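Local structure of putative monooxygenase (Fusobacterium nucleatum subsp. nucleatum, 3MCS) at residues D12-K17 and E89-S94; A46-R51 and Q203-E208; P6-Y11 and A95-Q100. The protein is a putative monooxygenase of the antibiotic biosynthesis monooxygenase family, carrying two such regions in one chain, with its substrate and reaction not established. All coordinates share one frame; numbering follows the deposited sequence. Where two conformers were deposited one is given.

Interaction 1 of 3, residues D12-K17 and E89-S94; sequences DFEVKK and EGNLNS
The carboxylate of D12 and the amide of N93 meet nearly perpendicular, their planes 85° apart, with D12 OD2 lying 3.4 Å from N93 CB, beside the base of the asparagine side chain. The two flat groups are joined by a water, which donates to D12 OD2 at 2.6 Å and accepts from N93 ND2 at 3.2 Å. The D12 torsion (chi1 80°) sets CG between the backbone N and the carbonyl carbon and turns the carboxylate toward N93. E14 and E89 instead run side by side in the same direction, touching through E14 CG and E89 CB at 4.0 Å while their carboxylates stay apart, planes 49° to each other. K16 crosses E89 at about a right angle, its CG 3.5 Å from E89 OE1; the lysine meets E89 with its aliphatic stem, its NZ lying beyond contact. The F13 ring leads away from the contact and lies against S56 of strand 55-62.

Beneath these groups the antiparallel backbones are joined at both ends: D12 N donates to N93 O at 3.0 Å, and E89 N donates to E14 O at 2.8 Å. Between them the E14 N to G90 O bond is long and weak, where the chain turns a corner at G90.

The contact is the outer, surface end of the pairing of strand 7-15 with strand 91-104, and its chemistry is polar: the water's donated bond would offset part of the D12 charge, and K16 NZ, 5.5 Å from E89 OE1, may temper that of E89.

Interaction 2 of 3, residues A46-R51 and Q203-E208; sequences AATDER and QVLKIE
E50 and Q203 cross at an oblique angle beyond the end of strand 46-49, carboxylate and amide planes 70° apart, and Q203 NE2 gives E50 OE1 a weak hydrogen bond of 3.3 Å. Q203 gets there on an extended chain, its CG opposite the backbone N (chi1 -178°). T48 and L205 also meet at a slant, L205 CD1 standing 4.0 Å from T48 OG1, whose hydroxyl is hydrogen-bonded to Y23 of helix 20-37. L205 CB packs on A46 CB at 4.1 Å, with T27 of that helix against A46.

The placing of L205 follows from a classic beta bulge: L205 and K206 both face A46, and L205 N (2.9 Å) and K206 N (3.2 Å) approach A46 O from the same face of its carbonyl plane. A46 N returns a bond to K206 O at 2.8 Å. Past the bulge, T48 and Q203 form a regular antiparallel hydrogen-bonded pair. In the following loop, R51 grips D49 side-on, NE to OD1 at 3.1 Å and NH2 to OD2.

Where strand 41-49 joins strand 194-209 in the antiparallel sheet, A46 O thus accommodates the extra residue by taking both donors; E50-Q203 and D49-R51 lie at one end, the K206-E208 salt bridge at the other.

Interaction 3 of 3, residues P6-Y11 and A95-Q100; sequences PILNVY and AEIDVQ
V10 and A95 form a regular antiparallel hydrogen-bonded pair, bonded both ways: V10 N to A95 O and A95 N to V10 O, each 2.9 Å. Two residues on, I97 N donates to L8 O at 2.8 Å, and between them N9 faces E96 as a non-hydrogen-bonded pair, where N9 CA comes 3.3 Å from A95 O in a CA-H...O contact. The axes of the two short strands stand at 149°. At P6 and V99 a water takes over, donating to P6 O and accepting from V99 N.

On the face of L8, V10, A95 and I97, the side chains touch through their branches. I97 CG1, anti to the carbonyl carbon (chi1 -51°), carries CD1 across to V10 CG2 at 3.7 Å and to L8 CG at 4.1 Å. L8 crosses V99 at about a right angle, with L8 CB 3.6 Å from V99 CG2, and P6 CG ends the row, 4.0 Å from V99 CB. V59 and I61 of strand 55-62 extend this apolar layer from the far side of strand 7-11.

The contact therefore couples a partly water-mediated backbone pairing to a buried aliphatic face, consistent with the interior of a dimeric alpha+beta barrel fold, helix 65-73 lying on the N9 and Y11 side.

Interactions 1 and 3 are successive parts of one pairing, strand 7-15 with strand 91-104, their centres about 19 Å apart; they touch where Y11 packs on S94, and along the chain interaction 1 nests inside the loop closed by interaction 3. Interaction 2 joins strand 41-49 to strand 194-209, with its centre about 14 Å from that of interaction 1 and about 18 Å from that of interaction 3, crossing both in chain order. Strand 55-62, paired with both 7-15 and 41-49, bridges the two places within one antiparallel sheet. Such long-range pairing within one chain is consistent with two family regions folding together as a barrel that relatives build by dimerisation.

Interaction 1 of 3, residues D12-K17 and E89-S94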
loop_
_atom_site.group_PDB
_atom_site.type_symbol
_atom_site.label_atom_id
_atom_site.label_comp_id
_atom_site.label_asym_id
_atom_site.label_seq_id
_atom_site.Cartn_x
_atom_site.Cartn_y
_atom_site.Cartn_z
ATOM N N ASP A 12 -5.545 -8.104 2.435
ATOM C CA ASP A 12 -5.591 -8.083 3.898
ATOM C C ASP A 12 -6.343 -9.273 4.494
ATOM O O ASP A 12 -7.226 -9.841 3.860
ATOM C CB ASP A 12 -6.170 -6.761 4.392
ATOM C CG ASP A 12 -7.673 -6.694 4.326
ATOM O OD1 ASP A 12 -8.362 -7.253 5.223
ATOM O OD2 ASP A 12 -8.160 -6.015 3.412
ATOM N N PHE A 13 -5.981 -9.678 5.695
ATOM C CA PHE A 13 -6.704 -10.767 6.353
ATOM C C PHE A 13 -6.399 -10.801 7.829
ATOM O O PHE A 13 -5.346 -10.316 8.268
ATOM C CB PHE A 13 -6.401 -12.134 5.740
ATOM C CG PHE A 13 -4.981 -12.588 5.892
ATOM C CD1 PHE A 13 -4.585 -13.300 6.998
ATOM C CD2 PHE A 13 -4.055 -12.354 4.895
ATOM C CE1 PHE A 13 -3.275 -13.737 7.127
ATOM C CE2 PHE A 13 -2.754 -12.794 5.020
ATOM C CZ PHE A 13 -2.368 -13.479 6.137
ATOM N N GLU A 14 -7.320 -11.391 8.583
ATOM C CA GLU A 14 -7.197 -11.490 10.026
ATOM C C GLU A 14 -6.315 -12.685 10.389
ATOM O O GLU A 14 -6.510 -13.787 9.863
ATOM C CB GLU A 14 -8.577 -11.631 10.641
ATOM C CG GLU A 14 -8.573 -11.685 12.130
ATOM C CD GLU A 14 -9.944 -11.707 12.700
ATOM O OE1 GLU A 14 -10.891 -11.358 11.957
ATOM O OE2 GLU A 14 -10.067 -12.063 13.887
ATOM N N VAL A 15 -5.357 -12.476 11.292
ATOM C CA VAL A 15 -4.433 -13.543 11.694
ATOM C C VAL A 15 -4.982 -14.309 12.897
ATOM O O VAL A 15 -5.479 -13.716 13.844
ATOM C CB VAL A 15 -3.010 -12.977 12.013
ATOM C CG1 VAL A 15 -2.029 -14.083 12.304
ATOM C CG2 VAL A 15 -2.480 -12.145 10.859
ATOM N N LYS A 16 -4.900 -15.632 12.852
ATOM C CA LYS A 16 -5.342 -16.446 13.972
ATOM C C LYS A 16 -4.635 -16.051 15.280
ATOM O O LYS A 16 -3.460 -15.637 15.284
ATOM C CB LYS A 16 -5.104 -17.939 13.713
ATOM C CG LYS A 16 -6.040 -18.572 12.707
ATOM C CD LYS A 16 -5.973 -20.101 12.744
ATOM C CE LYS A 16 -6.917 -20.713 11.716
ATOM N NZ LYS A 16 -6.918 -22.207 11.752
ATOM N N LYS A 17 -5.358 -16.218 16.387
ATOM C CA LYS A 17 -4.850 -15.859 17.707
ATOM C C LYS A 17 -3.402 -16.306 17.987
ATOM O O LYS A 17 -2.505 -15.469 18.181
ATOM C CB LYS A 17 -5.773 -16.432 18.806
ATOM N N GLU A 89 -7.657 -16.338 10.126
ATOM C CA GLU A 89 -8.914 -16.587 10.806
ATOM C C GLU A 89 -10.078 -16.394 9.826
ATOM O O GLU A 89 -10.951 -17.238 9.691
ATOM C CB GLU A 89 -9.065 -15.655 12.017
ATOM C CG GLU A 89 -10.259 -15.987 12.933
ATOM C CD GLU A 89 -10.145 -17.347 13.652
ATOM O OE1 GLU A 89 -9.052 -17.689 14.148
ATOM O OE2 GLU A 89 -11.174 -18.049 13.765
ATOM N N GLY A 90 -10.086 -15.273 9.128
ATOM C CA GLY A 90 -11.169 -15.034 8.193
ATOM C C GLY A 90 -10.926 -13.812 7.346
ATOM O O GLY A 90 -9.771 -13.378 7.202
ATOM N N ASN A 91 -12.029 -13.265 6.812
ATOM C CA ASN A 91 -12.031 -12.095 5.906
ATOM C C ASN A 91 -11.393 -12.416 4.527
ATOM O O ASN A 91 -12.129 -12.796 3.599
ATOM C CB ASN A 91 -11.417 -10.829 6.563
ATOM C CG ASN A 91 -12.323 -10.221 7.662
ATOM O OD1 ASN A 91 -12.757 -10.919 8.588
ATOM N ND2 ASN A 91 -12.593 -8.908 7.560
ATOM N N LEU A 92 -10.053 -12.278 4.434
ATOM C CA LEU A 92 -9.289 -12.559 3.208
ATOM C C LEU A 92 -9.668 -11.632 2.038
ATOM O O LEU A 92 -9.978 -12.103 0.958
ATOM C CB LEU A 92 -9.470 -14.035 2.821
ATOM C CG LEU A 92 -9.220 -15.045 3.951
ATOM C CD1 LEU A 92 -9.836 -16.412 3.651
ATOM C CD2 LEU A 92 -7.725 -15.155 4.216
ATOM N N ASN A 93 -9.636 -10.321 2.261
ATOM C CA ASN A 93 -9.998 -9.331 1.246
ATOM C C ASN A 93 -8.852 -8.922 0.360
ATOM O O ASN A 93 -7.684 -9.177 0.676
ATOM C CB ASN A 93 -10.483 -8.052 1.902
ATOM C CG ASN A 93 -11.512 -8.304 2.925
ATOM O OD1 ASN A 93 -12.078 -9.415 2.991
ATOM N ND2 ASN A 93 -11.753 -7.303 3.776
ATOM N N SER A 94 -9.198 -8.240 -0.730
ATOM C CA SER A 94 -8.210 -7.784 -1.680
ATOM C C SER A 94 -8.764 -6.663 -2.524
ATOM O O SER A 94 -9.762 -6.827 -3.186
ATOM C CB SER A 94 -7.781 -8.927 -2.599
ATOM O OG SER A 94 -8.827 -9.218 -3.485
HETATM O O HOH W 1 -10.248 -4.465 3.423
#

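Interaction 2 of 3, residues A46-R51 and Q203-E208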
loop_
_atom_site.group_PDB
_atom_site.type_symbol
_atom_site.label_atom_id
_atom_site.label_comp_id
_atom_site.label_asym_id
_atom_site.label_seq_id
_atom_site.Cartn_x
_atom_site.Cartn_y
_atom_site.Cartn_z
ATOM N N ALA A 46 4.912 -5.896 3.301
ATOM C CA ALA A 46 4.109 -6.560 4.327
ATOM C C ALA A 46 4.116 -5.734 5.602
ATOM O O ALA A 46 5.177 -5.363 6.089
ATOM C CB ALA A 46 4.656 -7.944 4.605
ATOM N N ALA A 47 2.931 -5.445 6.124
ATOM C CA ALA A 47 2.756 -4.687 7.356
ATOM C C ALA A 47 1.661 -5.336 8.193
ATOM O O ALA A 47 1.001 -6.261 7.736
ATOM C CB ALA A 47 2.382 -3.254 7.043
ATOM N N THR A 48 1.448 -4.839 9.405
ATOM C CA THR A 48 0.457 -5.399 10.305
ATOM C C THR A 48 -0.270 -4.297 11.063
ATOM O O THR A 48 0.340 -3.300 11.433
ATOM C CB THR A 48 1.116 -6.336 11.372
ATOM O OG1 THR A 48 1.960 -7.302 10.755
ATOM C CG2 THR A 48 0.088 -7.059 12.160
ATOM N N ASP A 49 -1.566 -4.505 11.297
ATOM C CA ASP A 49 -2.394 -3.646 12.139
ATOM C C ASP A 49 -2.768 -4.518 13.336
ATOM O O ASP A 49 -3.457 -5.508 13.183
ATOM C CB ASP A 49 -3.632 -3.177 11.381
ATOM C CG ASP A 49 -4.474 -2.179 12.155
ATOM O OD1 ASP A 49 -4.120 -1.805 13.290
ATOM O OD2 ASP A 49 -5.514 -1.756 11.612
ATOM N N GLU A 50 -2.279 -4.187 14.523
ATOM C CA GLU A 50 -2.548 -5.009 15.712
ATOM C C GLU A 50 -3.693 -4.525 16.619
ATOM O O GLU A 50 -3.993 -5.160 17.641
ATOM C CB GLU A 50 -1.258 -5.203 16.526
ATOM C CG GLU A 50 -0.163 -5.913 15.726
ATOM C CD GLU A 50 0.826 -6.716 16.586
ATOM O OE1 GLU A 50 1.369 -6.172 17.590
ATOM O OE2 GLU A 50 1.071 -7.904 16.219
ATOM N N ARG A 51 -4.353 -3.438 16.235
ATOM C CA ARG A 51 -5.485 -2.932 16.991
ATOM C C ARG A 51 -6.653 -3.918 16.927
ATOM O O ARG A 51 -6.932 -4.465 15.876
ATOM C CB ARG A 51 -5.931 -1.595 16.429
ATOM C CG ARG A 51 -4.920 -0.477 16.594
ATOM C CD ARG A 51 -5.421 0.794 15.932
ATOM N NE ARG A 51 -5.535 0.642 14.475
ATOM C CZ ARG A 51 -6.119 1.526 13.669
ATOM N NH1 ARG A 51 -6.655 2.635 14.160
ATOM N NH2 ARG A 51 -6.194 1.291 12.362
ATOM N N GLN A 203 2.453 -1.366 11.386
ATOM C CA GLN A 203 3.665 -1.929 11.917
ATOM C C GLN A 203 4.361 -2.684 10.776
ATOM O O GLN A 203 3.878 -3.696 10.297
ATOM C CB GLN A 203 3.244 -2.854 13.079
ATOM C CG GLN A 203 4.309 -3.571 13.903
ATOM C CD GLN A 203 3.673 -4.464 14.996
ATOM O OE1 GLN A 203 3.743 -5.685 14.931
ATOM N NE2 GLN A 203 3.021 -3.847 15.968
ATOM N N VAL A 204 5.486 -2.172 10.308
ATOM C CA VAL A 204 6.220 -2.810 9.212
ATOM C C VAL A 204 6.714 -4.237 9.535
ATOM O O VAL A 204 7.233 -4.485 10.595
ATOM C CB VAL A 204 7.407 -1.908 8.788
ATOM C CG1 VAL A 204 8.348 -2.641 7.907
ATOM C CG2 VAL A 204 6.890 -0.673 8.084
ATOM N N LEU A 205 6.557 -5.166 8.597
ATOM C CA LEU A 205 6.983 -6.563 8.782
ATOM C C LEU A 205 8.172 -6.897 7.869
ATOM O O LEU A 205 9.224 -7.268 8.345
ATOM C CB LEU A 205 5.819 -7.509 8.517
ATOM C CG LEU A 205 5.991 -8.892 9.141
ATOM C CD1 LEU A 205 4.672 -9.626 9.022
ATOM C CD2 LEU A 205 7.148 -9.694 8.532
ATOM N N LYS A 206 7.988 -6.781 6.559
ATOM C CA LYS A 206 9.083 -6.953 5.617
ATOM C C LYS A 206 8.775 -6.168 4.352
ATOM O O LYS A 206 7.675 -6.276 3.822
ATOM C CB LYS A 206 9.334 -8.431 5.288
ATOM C CG LYS A 206 10.694 -8.709 4.609
ATOM C CD LYS A 206 11.872 -8.484 5.578
ATOM C CE LYS A 206 13.273 -8.555 4.895
ATOM N NZ LYS A 206 13.575 -7.429 3.917
ATOM N N ILE A 207 9.738 -5.361 3.901
ATOM C CA ILE A 207 9.630 -4.577 2.675
ATOM C C ILE A 207 10.837 -4.803 1.766
ATOM O O ILE A 207 11.984 -4.719 2.207
ATOM C CB ILE A 207 9.589 -3.060 2.954
ATOM C CG1 ILE A 207 8.350 -2.678 3.739
ATOM C CG2 ILE A 207 9.631 -2.278 1.643
ATOM C CD1 ILE A 207 8.329 -1.252 4.090
ATOM N N GLU A 208 10.558 -5.064 0.495
ATOM C CA GLU A 208 11.579 -5.177 -0.565
ATOM C C GLU A 208 11.009 -4.540 -1.837
ATOM O O GLU A 208 9.854 -4.779 -2.205
ATOM C CB GLU A 208 11.977 -6.631 -0.849
ATOM C CG GLU A 208 12.799 -7.292 0.240
ATOM C CD GLU A 208 14.185 -6.697 0.391
ATOM O OE1 GLU A 208 14.675 -6.053 -0.569
ATOM O OE2 GLU A 208 14.781 -6.878 1.480
#

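Interaction 3 of 3, residues P6-Y11 and A95-Q100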
loop_
_atom_site.group_PDB
_atom_site.type_symbol
_atom_site.label_atom_id
_atom_site.label_comp_id
_atom_site.label_asym_id
_atom_site.label_seq_id
_atom_site.Cartn_x
_atom_site.Cartn_y
_atom_site.Cartn_z
ATOM N N PRO A 6 0.426 -0.492 -14.642
ATOM C CA PRO A 6 0.903 -1.175 -13.438
ATOM C C PRO A 6 -0.220 -1.834 -12.622
ATOM O O PRO A 6 -1.310 -1.298 -12.508
ATOM C CB PRO A 6 1.568 -0.052 -12.636
ATOM C CG PRO A 6 0.942 1.208 -13.129
ATOM C CD PRO A 6 0.597 0.970 -14.558
ATOM N N ILE A 7 0.065 -3.008 -12.076
ATOM C CA ILE A 7 -0.897 -3.727 -11.254
ATOM C C ILE A 7 -0.556 -3.525 -9.795
ATOM O O ILE A 7 0.506 -3.899 -9.372
ATOM C CB ILE A 7 -0.925 -5.251 -11.549
ATOM C CG1 ILE A 7 -1.071 -5.529 -13.065
ATOM C CG2 ILE A 7 -2.054 -5.886 -10.785
ATOM C CD1 ILE A 7 -2.300 -4.903 -13.723
ATOM N N LEU A 8 -1.480 -2.918 -9.053
ATOM C CA LEU A 8 -1.365 -2.647 -7.622
ATOM C C LEU A 8 -2.539 -3.299 -6.891
ATOM O O LEU A 8 -3.716 -2.882 -7.076
ATOM C CB LEU A 8 -1.405 -1.153 -7.370
ATOM C CG LEU A 8 -1.360 -0.691 -5.908
ATOM C CD1 LEU A 8 -0.147 -1.250 -5.216
ATOM C CD2 LEU A 8 -1.350 0.826 -5.843
ATOM N N ASN A 9 -2.211 -4.323 -6.093
ATOM C CA ASN A 9 -3.177 -5.080 -5.313
ATOM C C ASN A 9 -2.806 -5.000 -3.830
ATOM O O ASN A 9 -1.637 -5.121 -3.474
ATOM C CB ASN A 9 -3.202 -6.544 -5.770
ATOM C CG ASN A 9 -3.721 -6.717 -7.192
ATOM O OD1 ASN A 9 -4.461 -5.865 -7.723
ATOM N ND2 ASN A 9 -3.355 -7.847 -7.815
ATOM N N VAL A 10 -3.800 -4.775 -2.979
ATOM C CA VAL A 10 -3.603 -4.692 -1.544
ATOM C C VAL A 10 -4.420 -5.796 -0.923
ATOM O O VAL A 10 -5.636 -5.773 -1.001
ATOM C CB VAL A 10 -4.071 -3.360 -0.994
ATOM C CG1 VAL A 10 -3.978 -3.362 0.503
ATOM C CG2 VAL A 10 -3.252 -2.223 -1.582
ATOM N N TYR A 11 -3.747 -6.781 -0.345
ATOM C CA TYR A 11 -4.391 -7.934 0.279
ATOM C C TYR A 11 -4.422 -7.794 1.800
ATOM O O TYR A 11 -3.422 -7.416 2.396
ATOM C CB TYR A 11 -3.615 -9.193 -0.058
ATOM C CG TYR A 11 -3.486 -9.427 -1.525
ATOM C CD1 TYR A 11 -4.492 -10.065 -2.231
ATOM C CD2 TYR A 11 -2.342 -9.030 -2.221
ATOM C CE1 TYR A 11 -4.380 -10.282 -3.598
ATOM C CE2 TYR A 11 -2.224 -9.253 -3.583
ATOM C CZ TYR A 11 -3.248 -9.872 -4.260
ATOM O OH TYR A 11 -3.155 -10.085 -5.605
ATOM N N ALA A 95 -8.097 -5.534 -2.493
ATOM C CA ALA A 95 -8.451 -4.404 -3.303
ATOM C C ALA A 95 -7.552 -4.377 -4.560
ATOM O O ALA A 95 -6.336 -4.493 -4.438
ATOM C CB ALA A 95 -8.256 -3.139 -2.499
ATOM N N GLU A 96 -8.150 -4.235 -5.745
ATOM C CA GLU A 96 -7.400 -4.078 -6.986
ATOM C C GLU A 96 -7.476 -2.608 -7.340
ATOM O O GLU A 96 -8.564 -2.070 -7.431
ATOM C CB GLU A 96 -7.986 -4.912 -8.120
ATOM C CG GLU A 96 -7.984 -6.423 -7.892
ATOM C CD GLU A 96 -8.285 -7.209 -9.157
ATOM O OE1 GLU A 96 -8.039 -6.692 -10.278
ATOM O OE2 GLU A 96 -8.747 -8.356 -9.035
ATOM N N ILE A 97 -6.340 -1.958 -7.593
ATOM C CA ILE A 97 -6.330 -0.487 -7.749
ATOM C C ILE A 97 -5.833 0.107 -9.067
ATOM O O ILE A 97 -4.782 -0.248 -9.554
ATOM C CB ILE A 97 -5.447 0.097 -6.624
ATOM C CG1 ILE A 97 -5.896 -0.476 -5.271
ATOM C CG2 ILE A 97 -5.502 1.608 -6.627
ATOM C CD1 ILE A 97 -5.008 -0.134 -4.141
ATOM N N ASP A 98 -6.595 1.021 -9.654
ATOM C CA ASP A 98 -6.141 1.719 -10.856
ATOM C C ASP A 98 -5.170 2.756 -10.338
ATOM O O ASP A 98 -5.580 3.714 -9.664
ATOM C CB ASP A 98 -7.289 2.387 -11.629
ATOM C CG ASP A 98 -8.070 1.416 -12.537
ATOM O OD1 ASP A 98 -7.538 0.355 -12.975
ATOM O OD2 ASP A 98 -9.234 1.744 -12.858
ATOM N N VAL A 99 -3.883 2.570 -10.628
ATOM C CA VAL A 99 -2.854 3.473 -10.110
ATOM C C VAL A 99 -2.920 4.850 -10.760
ATOM O O VAL A 99 -2.956 4.942 -11.989
ATOM C CB VAL A 99 -1.457 2.900 -10.341
ATOM C CG1 VAL A 99 -0.401 3.838 -9.746
ATOM C CG2 VAL A 99 -1.366 1.539 -9.726
ATOM N N GLN A 100 -2.978 5.907 -9.949
ATOM C CA GLN A 100 -2.995 7.288 -10.473
ATOM C C GLN A 100 -1.599 7.846 -10.382
ATOM O O GLN A 100 -1.102 8.447 -11.344
ATOM C CB GLN A 100 -3.955 8.172 -9.704
ATOM C CG GLN A 100 -5.403 7.809 -9.940
ATOM C CD GLN A 100 -5.930 8.228 -11.315
ATOM O OE1 GLN A 100 -5.397 9.140 -11.964
ATOM N NE2 GLN A 100 -6.999 7.576 -11.748
HETATM O O HOH W 2 -2.897 0.692 -12.654
#